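PDB 6C0D: amidase, hydantoinase/carbamoylase family from Paraburkholderia phymatum, which probably hydrolyses N-carbamoyl-L-amino acids as a homodimeric, zinc-dependent amidase of the peptidase M20 family. Local coordinates for residues E11-I16 / A410-R415. Residues are numbered along the deposited sequence; the frame is centred on the assembly and turned at random. Where two conformers were deposited one is given.
With SO4 (sulfate ion), chain D.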
# COMPACT_ATOMS: atom_id res chain seq x y z
N GLU A 11 -11.73 53.77 29.04
CA GLU A 11 -12.37 52.49 28.73
C GLU A 11 -11.88 51.39 29.66
O GLU A 11 -10.69 51.07 29.69
CB GLU A 11 -12.11 52.11 27.26
CG GLU A 11 -13.21 51.23 26.65
CD GLU A 11 -12.87 50.75 25.24
OE1 GLU A 11 -11.84 51.20 24.68
OE2 GLU A 11 -13.63 49.90 24.71
N ASP A 12 -12.79 50.81 30.45
CA ASP A 12 -12.45 49.73 31.36
C ASP A 12 -12.65 48.39 30.67
O ASP A 12 -13.69 48.14 30.04
CB ASP A 12 -13.29 49.79 32.63
CG ASP A 12 -13.00 51.03 33.45
OD1 ASP A 12 -13.93 51.85 33.61
OD2 ASP A 12 -11.85 51.18 33.91
N PHE A 13 -11.65 47.53 30.77
CA PHE A 13 -11.74 46.23 30.15
C PHE A 13 -11.82 45.14 31.21
O PHE A 13 -11.31 45.30 32.32
CB PHE A 13 -10.54 45.98 29.22
CG PHE A 13 -10.56 46.82 27.97
CD1 PHE A 13 -9.84 48.01 27.90
CD2 PHE A 13 -11.32 46.43 26.87
CE1 PHE A 13 -9.86 48.78 26.74
CE2 PHE A 13 -11.34 47.19 25.71
CZ PHE A 13 -10.61 48.37 25.64
N PRO A 14 -12.44 44.01 30.89
CA PRO A 14 -12.51 42.91 31.86
C PRO A 14 -11.14 42.31 32.09
O PRO A 14 -10.22 42.46 31.29
CB PRO A 14 -13.44 41.89 31.18
CG PRO A 14 -14.02 42.59 30.00
CD PRO A 14 -13.10 43.67 29.62
N ARG A 15 -11.03 41.58 33.20
CA ARG A 15 -9.78 40.92 33.60
C ARG A 15 -10.08 39.46 33.90
O ARG A 15 -10.82 39.16 34.84
CB ARG A 15 -9.17 41.63 34.81
N ILE A 16 -9.53 38.54 33.10
CA ILE A 16 -9.75 37.13 33.39
C ILE A 16 -8.98 36.75 34.65
O ILE A 16 -8.08 37.46 35.11
CB ILE A 16 -9.34 36.21 32.22
CG1 ILE A 16 -7.81 36.20 32.07
CG2 ILE A 16 -10.03 36.65 30.94
CD1 ILE A 16 -7.30 35.06 31.15
N ALA A 410 -10.94 37.46 25.50
CA ALA A 410 -11.83 38.21 26.40
C ALA A 410 -11.92 39.68 26.00
O ALA A 410 -13.00 40.28 26.08
CB ALA A 410 -11.34 38.08 27.84
N ARG A 411 -10.78 40.28 25.65
CA ARG A 411 -10.80 41.67 25.20
C ARG A 411 -11.62 41.82 23.93
O ARG A 411 -12.47 42.71 23.83
CB ARG A 411 -9.37 42.19 24.99
CG ARG A 411 -9.31 43.65 24.55
CD ARG A 411 -7.86 44.12 24.32
NE ARG A 411 -7.79 45.45 23.72
CZ ARG A 411 -7.53 46.56 24.41
NH1 ARG A 411 -7.29 46.47 25.71
NH2 ARG A 411 -7.47 47.73 23.81
N ALA A 412 -11.38 40.96 22.94
CA ALA A 412 -12.18 41.00 21.72
C ALA A 412 -13.66 40.77 22.01
O ALA A 412 -14.53 41.41 21.41
CB ALA A 412 -11.68 39.94 20.74
N ALA A 413 -13.97 39.82 22.89
CA ALA A 413 -15.37 39.54 23.21
C ALA A 413 -16.04 40.77 23.81
O ALA A 413 -17.20 41.06 23.50
CB ALA A 413 -15.48 38.38 24.20
N ALA A 414 -15.33 41.48 24.68
CA ALA A 414 -15.88 42.71 25.24
C ALA A 414 -16.22 43.71 24.15
O ALA A 414 -17.27 44.38 24.20
CB ALA A 414 -14.88 43.34 26.23
N ARG A 415 -15.32 43.86 23.16
CA ARG A 415 -15.54 44.83 22.09
C ARG A 415 -16.64 44.36 21.15
O ARG A 415 -17.45 45.17 20.68
CB ARG A 415 -14.25 45.05 21.30
CG ARG A 415 -13.12 45.67 22.11
CD ARG A 415 -13.46 47.09 22.53
NE ARG A 415 -13.90 47.92 21.41
CZ ARG A 415 -13.09 48.41 20.47
NH1 ARG A 415 -11.79 48.14 20.49
NH2 ARG A 415 -13.59 49.16 19.49
S SO4 D . -7.80 49.11 20.48
O1 SO4 D . -6.94 49.30 19.31
O2 SO4 D . -7.03 48.53 21.57
O3 SO4 D . -8.34 50.41 20.88
O4 SO4 D . -8.91 48.22 20.12
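A cation-pi stack between Phe13 and Arg411 joins the extended N-terminal arm, just ahead of helix 18-30, to the C-terminal helix 399-419. The Arg411 guanidinium lies over one face of the phenyl ring, its CZ 4.0 Å from the centroid of the Phe13 ring, with the two planes 26° apart. With CG trans to the backbone N (chi1 -179°) and the chain straight as far as NE, Arg411 reaches out from the helix to lay its guanidinium against that face, and its NH1 comes within 3.6 Å of Phe13 CE1. One turn on, the bend of Arg415 at chi2 (-66°) sets its CD at the ring's edge, 3.8 Å from Phe13 CE2; a further bend at chi3 turns the guanidinium from there. Glu11, poorly ordered, adds a long salt bridge, OE2 to Arg415 NE at 3.9 Å; the oxygen stands well out of the guanidinium plane, so the attraction is of charge alone. A sulfate, probably from the crystallisation liquor, lies at the guanidinium edges of both arginines, with Arg415 NH1 2.9 Å from sulfate O4. Both arginines have two conformers, and their contacts hold for the one described. Further along, Pro14 CD meets Ala414 CB at 3.8 Å, and Ile16 CG2 meets Ala410 CB at 3.7 Å. Far from the zinc site, Pro14 and Ile16 also touch Leu115 and Glu110 of helix 102-117, while Arg411 and Arg415 rest against helix 340-353.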